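Local atomic coordinates of lactate racemase apoprotein (Thermoanaerobacterium thermosaccharolyticum, PDB entry 2YJG), a protein that interconverts the D- and L-isomers of lactate as a homodimer, once its nickel-pincer nucleotide cofactor has been installed. Residues Y294-M300 with W358-L363; E304-G310 with R365-H370; F328-K333 with Y383-F388. All blocks are in the same frame, centred on the assembly; numbering follows the deposited sequence.

From the N terminus, the C-terminal domain lays down helix 293-305, turns through strand 307-308, and later adds helix 326-333, helix 357-369 and helix 381-386. Contact 1 closes a loop of 57 residues by packing 294-300 against 358-363. Contact 2 uses the later ends of the same two helices, closing 54 residues between 304-310 and 365-370, just before strands 311-316 and 371-375 of the parallel sheet. Contact 3 closes 49 residues between 328-333 and 383-388. No loop nests inside another: every pair crosses. Met300 touches Ile366 between contacts 1 and 2, Phe328 reaches Tyr294 in contact 1, and Leu367 in contact 2 meets Met387 in contact 3.

Contact 1: Y294-M300 with W358-L363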
loop_
_atom_site.group_PDB
_atom_site.type_symbol
_atom_site.label_atom_id
_atom_site.label_comp_id
_atom_site.label_asym_id
_atom_site.label_seq_id
_atom_site.Cartn_x
_atom_site.Cartn_y
_atom_site.Cartn_z
ATOM N N TYR A 294 7.124 -8.677 29.815
ATOM C CA TYR A 294 5.745 -8.187 29.791
ATOM C C TYR A 294 4.803 -9.306 29.291
ATOM O O TYR A 294 3.809 -9.633 29.930
ATOM C CB TYR A 294 5.707 -6.950 28.899
ATOM C CG TYR A 294 4.393 -6.206 28.888
ATOM C CD1 TYR A 294 3.354 -6.642 28.103
ATOM C CD2 TYR A 294 4.200 -5.050 29.649
ATOM C CE1 TYR A 294 2.123 -5.973 28.078
ATOM C CE2 TYR A 294 2.989 -4.346 29.597
ATOM C CZ TYR A 294 1.972 -4.808 28.824
ATOM O OH TYR A 294 0.784 -4.134 28.806
ATOM N N GLN A 295 5.112 -9.887 28.144
ATOM C CA GLN A 295 4.266 -10.938 27.562
ATOM C C GLN A 295 4.265 -12.191 28.414
ATOM O O GLN A 295 3.282 -12.894 28.496
ATOM C CB GLN A 295 4.719 -11.299 26.133
ATOM C CG GLN A 295 4.373 -10.274 25.086
ATOM C CD GLN A 295 2.949 -9.944 25.037
ATOM O OE1 GLN A 295 2.079 -10.821 25.089
ATOM N NE2 GLN A 295 2.658 -8.633 24.911
ATOM N N SER A 296 5.387 -12.473 29.044
ATOM C CA SER A 296 5.556 -13.733 29.822
ATOM C C SER A 296 4.710 -13.839 31.092
ATOM O O SER A 296 4.467 -14.956 31.583
ATOM C CB SER A 296 7.017 -13.927 30.190
ATOM O OG SER A 296 7.388 -13.134 31.334
ATOM N N VAL A 297 4.219 -12.704 31.588
ATOM C CA VAL A 297 3.200 -12.730 32.642
ATOM C C VAL A 297 1.990 -13.582 32.221
ATOM O O VAL A 297 1.365 -14.176 33.077
ATOM C CB VAL A 297 2.779 -11.316 33.026
ATOM C CG1 VAL A 297 1.734 -11.298 34.255
ATOM C CG2 VAL A 297 4.029 -10.459 33.365
ATOM N N LYS A 298 1.650 -13.650 30.941
ATOM C CA LYS A 298 0.525 -14.502 30.462
ATOM C C LYS A 298 0.681 -16.001 30.801
ATOM O O LYS A 298 -0.200 -16.608 31.491
ATOM C CB LYS A 298 0.276 -14.297 28.999
ATOM C CG LYS A 298 -0.102 -12.809 28.644
ATOM C CD LYS A 298 -0.126 -12.581 27.184
ATOM C CE LYS A 298 -0.607 -11.174 26.819
ATOM N NZ LYS A 298 -0.731 -10.988 25.304
ATOM N N GLY A 299 1.822 -16.555 30.420
ATOM C CA GLY A 299 2.199 -17.958 30.764
ATOM C C GLY A 299 2.302 -18.153 32.269
ATOM O O GLY A 299 1.972 -19.198 32.823
ATOM N N MET A 300 2.799 -17.138 32.979
ATOM C CA MET A 300 2.877 -17.261 34.416
ATOM C C MET A 300 1.526 -17.447 35.104
ATOM O O MET A 300 1.447 -18.132 36.162
ATOM C CB MET A 300 3.537 -16.030 35.056
ATOM C CG MET A 300 4.974 -15.743 34.614
ATOM S SD MET A 300 5.620 -14.301 35.468
ATOM C CE MET A 300 7.125 -14.087 34.550
ATOM N N TRP A 358 -1.506 -2.627 34.370
ATOM C CA TRP A 358 -2.293 -3.830 34.568
ATOM C C TRP A 358 -1.403 -5.108 34.521
ATOM O O TRP A 358 -1.678 -6.110 35.177
ATOM C CB TRP A 358 -3.419 -3.870 33.553
ATOM C CG TRP A 358 -2.996 -3.734 32.128
ATOM C CD1 TRP A 358 -2.665 -4.728 31.279
ATOM C CD2 TRP A 358 -2.851 -2.514 31.403
ATOM N NE1 TRP A 358 -2.315 -4.220 30.047
ATOM C CE2 TRP A 358 -2.425 -2.848 30.108
ATOM C CE3 TRP A 358 -3.012 -1.181 31.733
ATOM C CZ2 TRP A 358 -2.171 -1.877 29.120
ATOM C CZ3 TRP A 358 -2.833 -0.236 30.763
ATOM C CH2 TRP A 358 -2.422 -0.576 29.460
ATOM N N GLU A 359 -0.386 -5.059 33.665
ATOM C CA GLU A 359 0.563 -6.187 33.487
ATOM C C GLU A 359 1.370 -6.297 34.752
ATOM O O GLU A 359 1.676 -7.420 35.251
ATOM C CB GLU A 359 1.497 -5.915 32.293
ATOM C CG GLU A 359 2.042 -7.112 31.522
ATOM C CD GLU A 359 1.001 -7.850 30.713
ATOM O OE1 GLU A 359 -0.174 -7.389 30.698
ATOM O OE2 GLU A 359 1.336 -8.898 30.043
ATOM N N ALA A 360 1.801 -5.155 35.316
ATOM C CA ALA A 360 2.487 -5.172 36.600
ATOM C C ALA A 360 1.593 -5.672 37.754
ATOM O O ALA A 360 2.058 -6.377 38.668
ATOM C CB ALA A 360 3.128 -3.755 36.998
ATOM N N GLN A 361 0.322 -5.273 37.726
ATOM C CA GLN A 361 -0.600 -5.641 38.767
ATOM C C GLN A 361 -0.744 -7.170 38.779
ATOM O O GLN A 361 -0.685 -7.842 39.834
ATOM C CB GLN A 361 -1.946 -4.978 38.473
ATOM C CG GLN A 361 -2.956 -5.191 39.595
ATOM C CD GLN A 361 -4.293 -4.515 39.350
ATOM O OE1 GLN A 361 -4.425 -3.662 38.459
ATOM N NE2 GLN A 361 -5.293 -4.887 40.155
ATOM N N ILE A 362 -1.000 -7.727 37.607
ATOM C CA ILE A 362 -1.078 -9.195 37.509
ATOM C C ILE A 362 0.152 -9.911 37.924
ATOM O O ILE A 362 0.037 -10.909 38.672
ATOM C CB ILE A 362 -1.532 -9.625 36.103
ATOM C CG1 ILE A 362 -2.904 -9.039 35.913
ATOM C CG2 ILE A 362 -1.462 -11.304 35.892
ATOM C CD1 ILE A 362 -3.444 -9.022 34.462
ATOM N N LEU A 363 1.346 -9.456 37.501
ATOM C CA LEU A 363 2.581 -10.110 37.966
ATOM C C LEU A 363 2.741 -9.985 39.474
ATOM O O LEU A 363 3.079 -10.970 40.149
ATOM C CB LEU A 363 3.794 -9.542 37.232
ATOM C CG LEU A 363 5.183 -10.040 37.597
ATOM C CD1 LEU A 363 5.225 -11.589 37.292
ATOM C CD2 LEU A 363 6.292 -9.271 36.831
#
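Tyr294 lays one face of its ring over the side chain of Glu359. The CG of Glu359 stands 3.3 Å from the Tyr294 ring centroid, almost on the ring normal, a CH-pi contact; beyond it the carboxylate stacks on the ring, the planes 7° apart. A bend at chi2 (70°) folds the Glu359 chain this way and brings OE2 to 2.6 Å from the Tyr294 backbone O, close enough that the acid probably carries a proton. Glu359 is a knob in the hole formed by Tyr294, Gln295, Val297 and Lys298. Gln295 and Lys298, substrate-binding by similarity, lie on the same helix; Lys298 NZ donates to Gln295 OE1 on a lone pair in the carbonyl plane (2.8 Å). Val297 points at the partner helix: its CG1 meets Ile362 CG2 at 3.6 Å, and CG2 faces Leu363 CB. A turn on, Met300 runs out extended, and SD comes to 3.3 Å from Leu363 CD1. The two helical segments run broadly parallel, their axes 9.7 Å apart and crossing at 39°. Phe328 of helix 326-333 packs on both, and Phe332 on Ala360 and Leu363, while helices 202-206 and 338-346 flank 358-363.

Contact 2: E304-G310 with R365-H370; sequences EAACKDG and RILINH
Gly310 and His370 bring their CA atoms to 4.7 Å, and the backbone joins there through Gly310 N, which donates to Asn369 O at 2.6 Å. Here the ends of helices 293-305 and 357-369 lead, the first by way of strand 307-308 and a corner at 309-310, the second directly, into adjacent parallel strands 311-316 and 371-375 of an alpha/beta fold. On the helical side the chief link is a salt bridge. Arg365 grips Glu304 side-on with two nitrogens, NE to OE2 and NH2 to OE1, each bond 2.9 Å long and each using a syn lone pair. The carboxylate and guanidinium planes are 14° apart, so the pair is nearly coplanar. Glu304 reaches across with its chain fully extended, laying CD against Ile366 CG1. Its carboxylate plane stands nearly perpendicular (85°) to the His370 ring, which Glu304 meets through CG at CE1. At its CD2 corner the ring meets Cys307 SG at 3.7 Å in an oblique sulfur-aromatic contact, while Lys308 O approaches its edge. His370 ND1 donates to Ile366 O at 3.2 Å, a carbonyl that also accepts from Asn369 N; this bond helps set the rotation of the ring. A water adds a second link, donating to Glu304 OE2 at 2.5 Å and to the Arg365 backbone O at 3.0 Å.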
loop_
_atom_site.group_PDB
_atom_site.type_symbol
_atom_site.label_atom_id
_atom_site.label_comp_id
_atom_site.label_asym_id
_atom_site.label_seq_id
_atom_site.Cartn_x
_atom_site.Cartn_y
_atom_site.Cartn_z
ATOM N N GLU A 304 0.274 -20.010 37.778
ATOM C CA GLU A 304 -0.348 -19.629 39.008
ATOM C C GLU A 304 -1.533 -20.544 39.323
ATOM O O GLU A 304 -1.678 -20.977 40.448
ATOM C CB GLU A 304 -0.900 -18.205 38.859
ATOM C CG GLU A 304 -1.571 -17.586 40.091
ATOM C CD GLU A 304 -2.193 -16.214 39.740
ATOM O OE1 GLU A 304 -2.531 -16.001 38.574
ATOM O OE2 GLU A 304 -2.380 -15.358 40.636
ATOM N N ALA A 305 -2.376 -20.769 38.327
ATOM C CA ALA A 305 -3.554 -21.571 38.435
ATOM C C ALA A 305 -3.264 -23.064 38.720
ATOM O O ALA A 305 -4.103 -23.726 39.331
ATOM C CB ALA A 305 -4.384 -21.402 37.197
ATOM N N ALA A 306 -2.081 -23.551 38.352
ATOM C CA ALA A 306 -1.674 -24.944 38.623
ATOM C C ALA A 306 -0.736 -25.120 39.768
ATOM O O ALA A 306 -0.222 -26.245 39.960
ATOM C CB ALA A 306 -1.018 -25.562 37.365
ATOM N N CYS A 307 -0.465 -24.043 40.516
ATOM C CA CYS A 307 0.508 -24.058 41.577
ATOM C C CYS A 307 -0.200 -23.887 42.940
ATOM O O CYS A 307 -1.172 -23.135 43.066
ATOM C CB CYS A 307 1.502 -22.937 41.324
ATOM S SG CYS A 307 3.013 -23.032 42.181
ATOM N N LYS A 308 0.251 -24.640 43.938
ATOM C CA LYS A 308 -0.151 -24.428 45.309
ATOM C C LYS A 308 0.386 -23.076 45.834
ATOM O O LYS A 308 1.454 -22.605 45.437
ATOM C CB LYS A 308 0.408 -25.566 46.183
ATOM C CG LYS A 308 -0.248 -26.927 45.978
ATOM C CD LYS A 308 0.316 -27.884 47.038
ATOM C CE LYS A 308 0.346 -29.331 46.561
ATOM N NZ LYS A 308 1.139 -30.238 47.501
ATOM N N ASP A 309 -0.354 -22.475 46.756
ATOM C CA ASP A 309 0.071 -21.264 47.436
ATOM C C ASP A 309 1.419 -21.469 48.011
ATOM O O ASP A 309 1.711 -22.497 48.669
ATOM C CB ASP A 309 -0.889 -20.869 48.572
ATOM C CG ASP A 309 -2.367 -20.807 48.116
ATOM O OD1 ASP A 309 -2.681 -20.129 47.091
ATOM O OD2 ASP A 309 -3.226 -21.467 48.781
ATOM N N GLY A 310 2.301 -20.525 47.721
ATOM C CA GLY A 310 3.682 -20.615 48.126
ATOM C C GLY A 310 4.593 -21.468 47.299
ATOM O O GLY A 310 5.727 -21.634 47.664
ATOM N N ARG A 365 0.284 -9.844 41.669
ATOM C CA ARG A 365 -0.678 -10.825 42.227
ATOM C C ARG A 365 0.028 -12.198 42.311
ATOM O O ARG A 365 0.006 -12.868 43.353
ATOM C CB ARG A 365 -1.940 -10.907 41.367
ATOM C CG ARG A 365 -2.918 -11.881 41.867
ATOM C CD ARG A 365 -4.064 -12.022 40.954
ATOM N NE ARG A 365 -3.713 -12.874 39.797
ATOM C CZ ARG A 365 -4.179 -12.731 38.569
ATOM N NH1 ARG A 365 -4.991 -11.722 38.224
ATOM N NH2 ARG A 365 -3.758 -13.558 37.632
ATOM N N ILE A 366 0.723 -12.592 41.232
ATOM C CA ILE A 366 1.430 -13.889 41.229
ATOM C C ILE A 366 2.510 -13.968 42.263
ATOM O O ILE A 366 2.515 -14.857 43.049
ATOM C CB ILE A 366 1.985 -14.207 39.836
ATOM C CG1 ILE A 366 0.819 -14.276 38.908
ATOM C CG2 ILE A 366 2.732 -15.590 39.781
ATOM C CD1 ILE A 366 1.243 -14.345 37.434
ATOM N N LEU A 367 3.388 -12.985 42.301
ATOM C CA LEU A 367 4.541 -12.992 43.122
ATOM C C LEU A 367 4.259 -12.806 44.609
ATOM O O LEU A 367 5.160 -12.996 45.453
ATOM C CB LEU A 367 5.512 -11.915 42.602
ATOM C CG LEU A 367 6.064 -11.985 41.189
ATOM C CD1 LEU A 367 7.019 -10.781 40.878
ATOM C CD2 LEU A 367 6.821 -13.286 41.029
ATOM N N ILE A 368 3.054 -12.361 44.957
ATOM C CA ILE A 368 2.685 -12.252 46.365
ATOM C C ILE A 368 2.457 -13.621 46.956
ATOM O O ILE A 368 2.775 -13.790 48.113
ATOM C CB ILE A 368 1.417 -11.393 46.596
ATOM C CG1 ILE A 368 1.733 -9.917 46.296
ATOM C CG2 ILE A 368 0.917 -11.515 48.078
ATOM C CD1 ILE A 368 0.480 -9.125 46.106
ATOM N N ASN A 369 1.978 -14.585 46.147
ATOM C CA ASN A 369 1.636 -15.952 46.584
ATOM C C ASN A 369 2.614 -17.060 46.096
ATOM O O ASN A 369 2.439 -18.234 46.487
ATOM C CB ASN A 369 0.264 -16.352 46.036
ATOM C CG ASN A 369 -0.882 -15.750 46.759
ATOM O OD1 ASN A 369 -0.740 -15.043 47.755
ATOM N ND2 ASN A 369 -2.090 -15.997 46.206
ATOM N N HIS A 370 3.538 -16.710 45.204
ATOM C CA HIS A 370 4.380 -17.714 44.526
ATOM C C HIS A 370 5.733 -17.149 44.219
ATOM O O HIS A 370 5.857 -15.951 43.950
ATOM C CB HIS A 370 3.759 -18.147 43.189
ATOM C CG HIS A 370 2.352 -18.603 43.306
ATOM N ND1 HIS A 370 1.278 -17.765 43.102
ATOM C CD2 HIS A 370 1.838 -19.816 43.620
ATOM C CE1 HIS A 370 0.157 -18.446 43.308
ATOM N NE2 HIS A 370 0.471 -19.703 43.579
HETATM O O HOH W 1 -1.388 -15.537 42.923
#

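Contact 3: F328-K333 with Y383-F388; sequences FYRWFK and YVKDMF
A Schellman motif ends helix 381-386, with Phe388 at positive phi as its C-prime residue, and Met387 from this turn enters an aromatic pocket on helix 326-333. Its CE sits over one face of the Phe328 ring, 3.6 Å from the centroid and offset toward the rim. The chain bends at chi3 (81°) to bring that methyl group there, and CE also lies 3.5 Å from Phe332 CD1. Met387 SD lies at the edge of the Tyr329 ring, in its plane, 3.9 Å from CD1. Tyr383 turns its own edge to the face of Tyr329, a T-shaped pair with centroids 5.2 Å apart and planes at 73°. The hydroxyl of Tyr329 donates to Asp386 OD2 at 2.6 Å on the anti lone pair. Lys333 lies alongside Asp386, and its NZ meets OD2 at 3.2 Å from above the carboxylate plane; OD2 accepts two hydrogen bonds, the one from Lys333 being part of a salt bridge. Beyond the methionine, Phe388 CD2 meets the edge of Phe332 at CD2. His323 stacks on Tyr329 and also meets Tyr383. Met387 thus makes Met-aromatic contacts with Phe328 (SD oblique, CE over the face) and Tyr329 (SD at the edge), next to a Schellman C-cap.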
loop_
_atom_site.group_PDB
_atom_site.type_symbol
_atom_site.label_atom_id
_atom_site.label_comp_id
_atom_site.label_asym_id
_atom_site.label_seq_id
_atom_site.Cartn_x
_atom_site.Cartn_y
_atom_site.Cartn_z
ATOM N N PHE A 328 6.127 -0.882 33.194
ATOM C CA PHE A 328 5.984 -2.235 33.756
ATOM C C PHE A 328 7.153 -2.538 34.637
ATOM O O PHE A 328 6.972 -2.931 35.769
ATOM C CB PHE A 328 5.878 -3.229 32.578
ATOM C CG PHE A 328 5.999 -4.691 32.975
ATOM C CD1 PHE A 328 5.049 -5.297 33.782
ATOM C CD2 PHE A 328 7.007 -5.484 32.425
ATOM C CE1 PHE A 328 5.147 -6.667 34.091
ATOM C CE2 PHE A 328 7.116 -6.834 32.714
ATOM C CZ PHE A 328 6.200 -7.436 33.558
ATOM N N TYR A 329 8.376 -2.336 34.118
ATOM C CA TYR A 329 9.605 -2.651 34.836
ATOM C C TYR A 329 9.794 -1.796 36.112
ATOM O O TYR A 329 10.139 -2.299 37.200
ATOM C CB TYR A 329 10.748 -2.433 33.872
ATOM C CG TYR A 329 12.127 -2.521 34.429
ATOM C CD1 TYR A 329 12.569 -3.653 35.102
ATOM C CD2 TYR A 329 13.042 -1.450 34.251
ATOM C CE1 TYR A 329 13.877 -3.731 35.596
ATOM C CE2 TYR A 329 14.347 -1.546 34.718
ATOM C CZ TYR A 329 14.771 -2.695 35.374
ATOM O OH TYR A 329 16.065 -2.765 35.856
ATOM N N ARG A 330 9.591 -0.505 35.945
ATOM C CA ARG A 330 9.775 0.544 36.971
ATOM C C ARG A 330 8.843 0.349 38.173
ATOM O O ARG A 330 9.213 0.635 39.263
ATOM C CB ARG A 330 9.532 1.903 36.305
ATOM C CG ARG A 330 9.886 3.219 37.042
ATOM C CD ARG A 330 9.578 4.522 36.121
ATOM N NE ARG A 330 8.365 4.416 35.247
ATOM C CZ ARG A 330 8.081 5.193 34.184
ATOM N NH1 ARG A 330 8.896 6.200 33.819
ATOM N NH2 ARG A 330 6.963 4.959 33.463
ATOM N N TRP A 331 7.669 -0.216 37.981
ATOM C CA TRP A 331 6.813 -0.534 39.114
ATOM C C TRP A 331 7.559 -1.379 40.112
ATOM O O TRP A 331 7.489 -1.078 41.257
ATOM C CB TRP A 331 5.517 -1.249 38.687
ATOM C CG TRP A 331 4.462 -0.339 38.173
ATOM C CD1 TRP A 331 3.931 -0.325 36.925
ATOM C CD2 TRP A 331 3.718 0.627 38.934
ATOM N NE1 TRP A 331 2.947 0.632 36.853
ATOM C CE2 TRP A 331 2.772 1.192 38.089
ATOM C CE3 TRP A 331 3.781 1.058 40.269
ATOM C CZ2 TRP A 331 1.941 2.254 38.500
ATOM C CZ3 TRP A 331 2.924 2.101 40.684
ATOM C CH2 TRP A 331 1.993 2.612 39.837
ATOM N N PHE A 332 8.319 -2.382 39.638
ATOM C CA PHE A 332 9.061 -3.288 40.490
ATOM C C PHE A 332 10.389 -2.677 40.921
ATOM O O PHE A 332 10.780 -2.749 42.096
ATOM C CB PHE A 332 9.288 -4.594 39.770
ATOM C CG PHE A 332 8.002 -5.316 39.516
ATOM C CD1 PHE A 332 7.245 -5.011 38.388
ATOM C CD2 PHE A 332 7.504 -6.171 40.430
ATOM C CE1 PHE A 332 6.046 -5.600 38.157
ATOM C CE2 PHE A 332 6.244 -6.783 40.222
ATOM C CZ PHE A 332 5.529 -6.490 39.116
ATOM N N LYS A 333 11.029 -2.018 39.973
ATOM C CA LYS A 333 12.375 -1.477 40.245
ATOM C C LYS A 333 12.303 -0.448 41.366
ATOM O O LYS A 333 13.222 -0.402 42.215
ATOM C CB LYS A 333 12.950 -0.859 38.994
ATOM C CG LYS A 333 14.294 -0.207 39.211
ATOM C CD LYS A 333 15.450 -1.089 38.894
ATOM C CE LYS A 333 16.737 -0.193 38.815
ATOM N NZ LYS A 333 17.866 -0.907 38.183
ATOM N N TYR A 383 17.227 -7.772 35.044
ATOM C CA TYR A 383 15.818 -7.359 35.053
ATOM C C TYR A 383 14.991 -8.310 35.925
ATOM O O TYR A 383 14.115 -7.914 36.725
ATOM C CB TYR A 383 15.198 -7.369 33.661
ATOM C CG TYR A 383 15.766 -6.404 32.644
ATOM C CD1 TYR A 383 16.197 -5.143 33.003
ATOM C CD2 TYR A 383 15.813 -6.764 31.308
ATOM C CE1 TYR A 383 16.670 -4.266 32.050
ATOM C CE2 TYR A 383 16.279 -5.908 30.345
ATOM C CZ TYR A 383 16.727 -4.655 30.727
ATOM O OH TYR A 383 17.192 -3.806 29.755
ATOM N N VAL A 384 15.216 -9.594 35.718
ATOM C CA VAL A 384 14.446 -10.601 36.415
ATOM C C VAL A 384 14.645 -10.443 37.938
ATOM O O VAL A 384 13.660 -10.490 38.724
ATOM C CB VAL A 384 14.869 -12.033 35.960
ATOM C CG1 VAL A 384 14.242 -13.080 36.892
ATOM C CG2 VAL A 384 14.509 -12.264 34.494
ATOM N N LYS A 385 15.904 -10.227 38.360
ATOM C CA LYS A 385 16.215 -9.976 39.784
ATOM C C LYS A 385 15.546 -8.701 40.331
ATOM O O LYS A 385 15.009 -8.661 41.457
ATOM C CB LYS A 385 17.733 -9.868 39.984
ATOM C CG LYS A 385 18.490 -11.145 39.914
ATOM C CD LYS A 385 19.986 -10.917 40.161
ATOM C CE LYS A 385 20.887 -11.896 39.465
ATOM N NZ LYS A 385 22.203 -11.245 39.071
ATOM N N ASP A 386 15.547 -7.675 39.505
ATOM C CA ASP A 386 14.964 -6.393 39.837
ATOM C C ASP A 386 13.439 -6.513 39.975
ATOM O O ASP A 386 12.813 -5.707 40.633
ATOM C CB ASP A 386 15.274 -5.364 38.745
ATOM C CG ASP A 386 16.704 -4.813 38.805
ATOM O OD1 ASP A 386 17.450 -5.148 39.711
ATOM O OD2 ASP A 386 17.034 -4.028 37.907
ATOM N N MET A 387 12.844 -7.522 39.339
ATOM C CA MET A 387 11.407 -7.766 39.384
ATOM C C MET A 387 11.014 -8.876 40.371
ATOM O O MET A 387 9.978 -9.509 40.245
ATOM C CB MET A 387 10.865 -8.017 37.968
ATOM C CG MET A 387 11.098 -6.818 37.069
ATOM S SD MET A 387 10.500 -6.973 35.379
ATOM C CE MET A 387 8.775 -6.605 35.645
ATOM N N PHE A 388 11.819 -9.019 41.412
ATOM C CA PHE A 388 11.586 -9.956 42.482
ATOM C C PHE A 388 11.376 -11.383 41.993
ATOM O O PHE A 388 10.619 -12.122 42.592
ATOM C CB PHE A 388 10.409 -9.507 43.325
ATOM C CG PHE A 388 10.498 -8.052 43.750
ATOM C CD1 PHE A 388 11.514 -7.626 44.558
ATOM C CD2 PHE A 388 9.572 -7.138 43.316
ATOM C CE1 PHE A 388 11.599 -6.315 44.951
ATOM C CE2 PHE A 388 9.647 -5.836 43.703
ATOM C CZ PHE A 388 10.679 -5.423 44.515
#